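PDB 3ALJ: 2-methyl-3-hydroxypyridine-5-carboxylic acid oxygenase, which probably uses its bound FAD and molecular oxygen to oxygenate and open the ring of 2-methyl-3-hydroxypyridine-5-carboxylic acid, a step in vitamin B6 breakdown. Local coordinates for residues 46-57 with 99-110. Residues are numbered along the deposited sequence; the frame is centred on the assembly and turned at random. Where two conformers were deposited one is given.
Sequences LRAFGAGIYLWH and LPWRIMTRSHLH. With FAD (flavin-adenine dinucleotide), chain B.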
loop_
_atom_site.group_PDB
_atom_site.type_symbol
_atom_site.label_atom_id
_atom_site.label_comp_id
_atom_site.label_asym_id
_atom_site.label_seq_id
_atom_site.Cartn_x
_atom_site.Cartn_y
_atom_site.Cartn_z
ATOM N N LEU A 46 -6.389 15.129 -5.714
ATOM C CA LEU A 46 -5.967 14.145 -4.678
ATOM C C LEU A 46 -6.771 12.879 -4.825
ATOM O O LEU A 46 -7.973 12.877 -4.514
ATOM C CB LEU A 46 -6.122 14.731 -3.308
ATOM C CG LEU A 46 -5.429 16.079 -3.107
ATOM C CD1 LEU A 46 -5.912 16.681 -1.755
ATOM C CD2 LEU A 46 -3.914 15.977 -3.083
ATOM N N ARG A 47 -6.100 11.820 -5.304
ATOM C CA ARG A 47 -6.839 10.542 -5.650
ATOM C C ARG A 47 -5.865 9.389 -5.411
ATOM O O ARG A 47 -4.622 9.533 -5.310
ATOM C CB ARG A 47 -7.405 10.637 -7.111
ATOM C CG ARG A 47 -6.355 10.483 -8.160
ATOM C CD ARG A 47 -6.804 11.308 -9.445
ATOM N NE ARG A 47 -7.462 10.570 -10.549
ATOM C CZ ARG A 47 -8.733 10.687 -11.012
ATOM N NH1 ARG A 47 -9.648 11.508 -10.472
ATOM N NH2 ARG A 47 -9.101 9.932 -12.046
ATOM N N ALA A 48 -6.441 8.192 -5.241
ATOM C CA ALA A 48 -5.621 6.978 -5.102
ATOM C C ALA A 48 -6.151 5.942 -6.069
ATOM O O ALA A 48 -7.297 5.570 -5.940
ATOM C CB ALA A 48 -5.739 6.393 -3.618
ATOM N N PHE A 49 -5.246 5.333 -6.791
ATOM C CA PHE A 49 -5.552 4.257 -7.754
ATOM C C PHE A 49 -5.283 2.903 -7.142
ATOM O O PHE A 49 -4.514 2.793 -6.140
ATOM C CB PHE A 49 -4.570 4.472 -8.892
ATOM C CG PHE A 49 -4.926 5.662 -9.712
ATOM C CD1 PHE A 49 -4.224 6.867 -9.530
ATOM C CD2 PHE A 49 -5.908 5.555 -10.674
ATOM C CE1 PHE A 49 -4.542 8.013 -10.250
ATOM C CE2 PHE A 49 -6.244 6.694 -11.466
ATOM C CZ PHE A 49 -5.538 7.933 -11.254
ATOM N N GLY A 50 -5.932 1.895 -7.693
ATOM C CA GLY A 50 -5.654 0.520 -7.257
ATOM C C GLY A 50 -6.905 -0.176 -6.694
ATOM O O GLY A 50 -6.781 -1.377 -6.294
ATOM N N ALA A 51 -8.056 0.556 -6.668
ATOM C CA ALA A 51 -9.336 -0.066 -6.155
ATOM C C ALA A 51 -9.419 -0.338 -4.645
ATOM O O ALA A 51 -10.069 0.376 -3.923
ATOM C CB ALA A 51 -9.696 -1.320 -6.949
ATOM N N GLY A 52 -8.741 -1.389 -4.209
ATOM C CA GLY A 52 -8.830 -1.851 -2.786
ATOM C C GLY A 52 -7.493 -1.993 -2.129
ATOM O O GLY A 52 -6.452 -2.020 -2.861
ATOM N N ILE A 53 -7.489 -2.160 -0.764
ATOM C CA ILE A 53 -6.232 -2.322 -0.103
ATOM C C ILE A 53 -6.490 -3.014 1.212
ATOM O O ILE A 53 -7.514 -2.816 1.835
ATOM C CB ILE A 53 -5.505 -0.954 0.083
ATOM C CG1 ILE A 53 -4.023 -1.168 0.526
ATOM C CG2 ILE A 53 -6.237 0.014 1.051
ATOM C CD1 ILE A 53 -3.289 0.204 0.468
ATOM N N TYR A 54 -5.542 -3.883 1.575
ATOM C CA TYR A 54 -5.485 -4.466 2.939
ATOM C C TYR A 54 -4.548 -3.703 3.859
ATOM O O TYR A 54 -3.397 -3.372 3.434
ATOM C CB TYR A 54 -4.949 -5.904 2.886
ATOM C CG TYR A 54 -5.890 -6.941 2.318
ATOM C CD1 TYR A 54 -6.522 -6.830 1.067
ATOM C CD2 TYR A 54 -6.111 -8.103 3.040
ATOM C CE1 TYR A 54 -7.374 -7.787 0.604
ATOM C CE2 TYR A 54 -6.911 -9.150 2.564
ATOM C CZ TYR A 54 -7.577 -8.968 1.344
ATOM O OH TYR A 54 -8.409 -9.932 0.861
ATOM N N LEU A 55 -4.921 -3.444 5.107
ATOM C CA LEU A 55 -4.009 -2.989 6.142
ATOM C C LEU A 55 -4.023 -4.001 7.248
ATOM O O LEU A 55 -4.981 -4.763 7.374
ATOM C CB LEU A 55 -4.383 -1.597 6.720
ATOM C CG LEU A 55 -4.302 -0.411 5.671
ATOM C CD1 LEU A 55 -4.586 0.831 6.487
ATOM C CD2 LEU A 55 -2.872 -0.381 5.043
ATOM N N TRP A 56 -2.962 -3.996 8.027
ATOM C CA TRP A 56 -2.833 -4.898 9.180
ATOM C C TRP A 56 -2.574 -4.066 10.406
ATOM O O TRP A 56 -2.444 -2.842 10.355
ATOM C CB TRP A 56 -1.692 -5.870 8.975
ATOM C CG TRP A 56 -1.770 -6.631 7.643
ATOM C CD1 TRP A 56 -1.492 -6.115 6.389
ATOM C CD2 TRP A 56 -2.170 -7.991 7.422
ATOM N NE1 TRP A 56 -1.712 -7.067 5.394
ATOM C CE2 TRP A 56 -2.130 -8.233 6.018
ATOM C CE3 TRP A 56 -2.510 -9.044 8.299
ATOM C CZ2 TRP A 56 -2.430 -9.488 5.471
ATOM C CZ3 TRP A 56 -2.831 -10.277 7.757
ATOM C CH2 TRP A 56 -2.771 -10.528 6.390
ATOM N N HIS A 57 -2.429 -4.716 11.561
ATOM C CA HIS A 57 -2.134 -4.067 12.773
ATOM C C HIS A 57 -1.080 -2.974 12.683
ATOM O O HIS A 57 -1.302 -1.902 13.228
ATOM C CB HIS A 57 -1.614 -5.200 13.765
ATOM C CG HIS A 57 -0.858 -4.720 14.976
ATOM N ND1 HIS A 57 0.521 -4.790 15.010
ATOM C CD2 HIS A 57 -1.254 -4.152 16.139
ATOM C CE1 HIS A 57 0.946 -4.304 16.183
ATOM N NE2 HIS A 57 -0.114 -3.903 16.895
ATOM N N LEU A 99 -4.623 -10.949 15.470
ATOM C CA LEU A 99 -3.923 -9.787 14.929
ATOM C C LEU A 99 -4.920 -8.939 14.103
ATOM O O LEU A 99 -5.545 -9.469 13.177
ATOM C CB LEU A 99 -2.878 -10.318 13.976
ATOM C CG LEU A 99 -2.050 -9.330 13.199
ATOM C CD1 LEU A 99 -1.050 -8.685 14.008
ATOM C CD2 LEU A 99 -1.368 -10.139 12.005
ATOM N N PRO A 100 -5.008 -7.652 14.451
ATOM C CA PRO A 100 -5.936 -6.821 13.655
ATOM C C PRO A 100 -5.581 -6.675 12.160
ATOM O O PRO A 100 -4.417 -6.698 11.792
ATOM C CB PRO A 100 -5.809 -5.489 14.355
ATOM C CG PRO A 100 -5.501 -5.846 15.859
ATOM C CD PRO A 100 -4.591 -6.984 15.702
ATOM N N TRP A 101 -6.636 -6.648 11.319
ATOM C CA TRP A 101 -6.460 -6.410 9.868
ATOM C C TRP A 101 -7.734 -5.859 9.371
ATOM O O TRP A 101 -8.768 -5.867 10.044
ATOM C CB TRP A 101 -5.992 -7.704 9.143
ATOM C CG TRP A 101 -6.926 -8.877 9.225
ATOM C CD1 TRP A 101 -7.287 -9.614 10.364
ATOM C CD2 TRP A 101 -7.584 -9.522 8.115
ATOM N NE1 TRP A 101 -8.182 -10.632 10.011
ATOM C CE2 TRP A 101 -8.362 -10.595 8.632
ATOM C CE3 TRP A 101 -7.646 -9.269 6.690
ATOM C CZ2 TRP A 101 -9.121 -11.443 7.826
ATOM C CZ3 TRP A 101 -8.338 -10.109 5.920
ATOM C CH2 TRP A 101 -9.087 -11.176 6.427
ATOM N N ARG A 102 -7.691 -5.335 8.138
ATOM C CA ARG A 102 -8.828 -4.561 7.637
ATOM C C ARG A 102 -8.730 -4.463 6.159
ATOM O O ARG A 102 -7.607 -4.306 5.584
ATOM C CB ARG A 102 -8.762 -3.102 8.200
ATOM C CG ARG A 102 -10.155 -2.418 8.269
ATOM C CD ARG A 102 -11.050 -3.102 9.399
ATOM N NE ARG A 102 -12.238 -2.294 9.590
ATOM C CZ ARG A 102 -13.081 -2.579 10.582
ATOM N NH1 ARG A 102 -12.948 -3.691 11.304
ATOM N NH2 ARG A 102 -14.079 -1.793 10.859
ATOM N N ILE A 103 -9.852 -4.519 5.452
ATOM C CA ILE A 103 -9.938 -4.338 3.984
ATOM C C ILE A 103 -10.782 -3.090 3.772
ATOM O O ILE A 103 -11.767 -2.820 4.477
ATOM C CB ILE A 103 -10.608 -5.499 3.302
ATOM C CG1 ILE A 103 -9.833 -6.800 3.657
ATOM C CG2 ILE A 103 -10.623 -5.318 1.813
ATOM C CD1 ILE A 103 -10.517 -8.042 3.099
ATOM N N MET A 104 -10.359 -2.301 2.763
ATOM C CA MET A 104 -11.083 -1.017 2.463
ATOM C C MET A 104 -10.793 -0.666 1.027
ATOM O O MET A 104 -9.841 -1.123 0.420
ATOM C CB MET A 104 -10.643 0.133 3.378
ATOM C CG MET A 104 -9.109 0.389 3.209
ATOM S SD MET A 104 -8.408 1.154 4.715
ATOM C CE MET A 104 -8.302 -0.379 5.755
ATOM N N THR A 105 -11.586 0.275 0.547
ATOM C CA THR A 105 -11.177 0.845 -0.786
ATOM C C THR A 105 -9.978 1.802 -0.558
ATOM O O THR A 105 -9.832 2.399 0.484
ATOM C CB THR A 105 -12.383 1.551 -1.497
ATOM O OG1 THR A 105 -12.711 2.763 -0.793
ATOM C CG2 THR A 105 -13.624 0.655 -1.607
ATOM N N ARG A 106 -9.235 1.923 -1.661
ATOM C CA ARG A 106 -8.162 2.880 -1.669
ATOM C C ARG A 106 -8.652 4.295 -1.416
ATOM O O ARG A 106 -8.011 5.055 -0.679
ATOM C CB ARG A 106 -7.445 2.820 -3.050
ATOM C CG ARG A 106 -6.629 1.551 -2.978
ATOM C CD ARG A 106 -5.396 1.568 -3.581
ATOM N NE ARG A 106 -4.598 0.327 -3.449
ATOM C CZ ARG A 106 -3.271 0.320 -3.370
ATOM N NH1 ARG A 106 -2.609 1.423 -3.310
ATOM N NH2 ARG A 106 -2.672 -0.844 -3.343
ATOM N N SER A 107 -9.771 4.654 -2.044
ATOM C CA SER A 107 -10.326 5.975 -1.814
ATOM C C SER A 107 -10.697 6.194 -0.369
ATOM O O SER A 107 -10.463 7.272 0.192
ATOM C CB SER A 107 -11.518 6.125 -2.719
ATOM O OG SER A 107 -11.031 6.296 -4.043
ATOM N N HIS A 108 -11.188 5.123 0.292
ATOM C CA HIS A 108 -11.544 5.304 1.711
ATOM C C HIS A 108 -10.356 5.629 2.559
ATOM O O HIS A 108 -10.407 6.538 3.383
ATOM C CB HIS A 108 -12.256 3.992 2.162
ATOM C CG HIS A 108 -12.753 4.056 3.569
ATOM N ND1 HIS A 108 -13.924 4.720 3.881
ATOM C CD2 HIS A 108 -12.283 3.512 4.694
ATOM C CE1 HIS A 108 -14.146 4.558 5.184
ATOM N NE2 HIS A 108 -13.185 3.799 5.692
ATOM N N LEU A 109 -9.249 4.920 2.330
ATOM C CA LEU A 109 -8.076 5.173 3.118
ATOM C C LEU A 109 -7.484 6.571 2.803
ATOM O O LEU A 109 -7.143 7.348 3.671
ATOM C CB LEU A 109 -7.041 4.069 2.884
ATOM C CG LEU A 109 -5.666 4.257 3.511
ATOM C CD1 LEU A 109 -5.831 4.456 5.030
ATOM C CD2 LEU A 109 -4.802 3.118 3.161
ATOM N N HIS A 110 -7.381 6.807 1.470
ATOM C CA HIS A 110 -6.735 8.030 1.036
ATOM C C HIS A 110 -7.599 9.250 1.492
ATOM O O HIS A 110 -6.996 10.211 2.024
ATOM C CB HIS A 110 -6.527 7.928 -0.499
ATOM C CG HIS A 110 -5.572 8.927 -0.995
ATOM N ND1 HIS A 110 -5.971 10.122 -1.520
ATOM C CD2 HIS A 110 -4.213 8.913 -1.033
ATOM C CE1 HIS A 110 -4.902 10.795 -1.895
ATOM N NE2 HIS A 110 -3.821 10.097 -1.567
HETATM P PA FAD B . 2.100 6.172 -4.172
HETATM O O1A FAD B . 0.882 5.585 -3.530
HETATM O O2A FAD B . 2.471 5.767 -5.478
HETATM O O5B FAD B . 1.891 7.746 -4.132
HETATM C C5B FAD B . 2.884 8.655 -4.714
HETATM C C4B FAD B . 2.064 9.907 -4.946
HETATM O O4B FAD B . 3.090 10.834 -5.441
HETATM C C3B FAD B . 1.060 9.823 -6.035
HETATM O O3B FAD B . -0.181 10.448 -5.649
HETATM C C2B FAD B . 1.780 10.500 -7.258
HETATM O O2B FAD B . 0.870 11.124 -8.181
HETATM C C1B FAD B . 2.581 11.586 -6.617
HETATM N N9A FAD B . 3.798 11.900 -7.294
HETATM C C8A FAD B . 4.599 11.105 -8.084
HETATM N N7A FAD B . 5.707 11.756 -8.472
HETATM C C5A FAD B . 5.614 13.024 -7.920
HETATM C C6A FAD B . 6.494 14.103 -7.895
HETATM N N6A FAD B . 7.684 14.053 -8.583
HETATM N N1A FAD B . 6.096 15.183 -7.218
HETATM C C2A FAD B . 4.920 15.261 -6.585
HETATM N N3A FAD B . 4.028 14.230 -6.533
HETATM C C4A FAD B . 4.428 13.108 -7.194
HETATM N N1 FAD B . -0.002 -2.287 0.035
HETATM C C2 FAD B . -0.630 -2.598 1.154
HETATM O O2 FAD B . -0.295 -2.159 2.266
HETATM N N3 FAD B . -1.716 -3.473 1.120
HETATM C C4 FAD B . -2.190 -4.004 -0.081
HETATM O O4 FAD B . -3.287 -4.678 -0.072
HETATM C C4X FAD B . -1.498 -3.673 -1.232
HETATM N N5 FAD B . -1.871 -4.283 -2.479
HETATM C C5X FAD B . -1.129 -3.999 -3.612
HETATM C C6 FAD B . -1.398 -4.657 -4.825
HETATM C C7 FAD B . -0.709 -4.330 -5.964
HETATM C C7M FAD B . -1.046 -5.067 -7.293
HETATM C C8 FAD B . 0.311 -3.403 -5.924
HETATM C C8M FAD B . 1.138 -3.036 -7.178
HETATM C C9 FAD B . 0.596 -2.744 -4.721
HETATM C C9A FAD B . -0.099 -3.072 -3.530
HETATM N N10 FAD B . 0.208 -2.431 -2.250
HETATM C C10 FAD B . -0.460 -2.780 -1.137
HETATM C "C1'" FAD B . 1.373 -1.426 -2.189
HETATM C "C2'" FAD B . 0.809 -0.011 -2.208
HETATM O "O2'" FAD B . -0.005 0.160 -3.386
HETATM C "C3'" FAD B . 1.969 0.994 -2.337
HETATM O "O3'" FAD B . 3.113 0.435 -1.589
HETATM C "C4'" FAD B . 1.701 2.313 -1.739
HETATM O "O4'" FAD B . 0.603 2.902 -2.492
HETATM C "C5'" FAD B . 2.864 3.239 -1.881
HETATM O "O5'" FAD B . 2.518 4.496 -1.308
HETATM P P FAD B . 3.466 5.716 -1.639
HETATM O O1P FAD B . 2.842 6.873 -0.981
HETATM O O2P FAD B . 4.905 5.406 -1.365
HETATM O O3P FAD B . 3.387 5.867 -3.247
HETATM O O HOH W 1 -9.322 8.246 -4.584
HETATM O O HOH W 2 -3.310 4.196 -4.073
HETATM O O HOH W 3 -10.773 3.124 -4.344
HETATM O O HOH W 4 -4.176 -3.065 -3.886
#
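Arg-106, in the first turn of helix 106-119, runs its side chain along the loop and strand of residues 49-53 until it meets the flavin cofactor. Its CB packs against Ala-51 O, and CG lies 3.6 Å from Gly-52 O. The chain bends at chi2 (-143°), and CD passes close to Phe-49 O, after which NE donates to Gly-52 O (3.0 Å), a partner lying in the guanidinium plane. At the tip NH1 and NH2 both donate to FAD O2', each at 2.9 Å. Ile-53 CD1 sits 3.8 Å above the guanidinium carbon, while chi1 of -168° swings Ile-53 CG1 over to the isoalloxazine, against N3, so that its chain packs against the guanidinium at one atom and the flavin at the next. Two waters complete the grip, one joining NH1 to Phe-49 O and the other NH2 to Gly-52 O. Gly-50 suits its place both because its backbone angles would press a CB on the preceding carbonyl O and because that CB would strike Arg-106 NE. With an alanine in place of Arg-106, the ribityl O2' would probably lose both guanidinium donors and Gly-52 O its NE partner, leaving Ile-53 CD1 without the flat group it packs on.

Beyond the loop, strands 52-56 and 101-105 form an antiparallel ribbon. On one face Leu-55 CD1 and Leu-109 CD2 meet tip to tip. On the other, Ile-103 CG1 stands over the centre of the Tyr-54 ring in a CH-pi contact (3.8 Å); Tyr-54 OH is bonded to Ser-215 and Thr-199. Tyr-54 N donates to FAD O4 and its carbonyl accepts from N3, a two-point reading of the pyrimidine edge. Ribbon and arginine together thus hold flavin ring and ribityl chain in one pocket, where the nearby positive charge would probably polarise O2'.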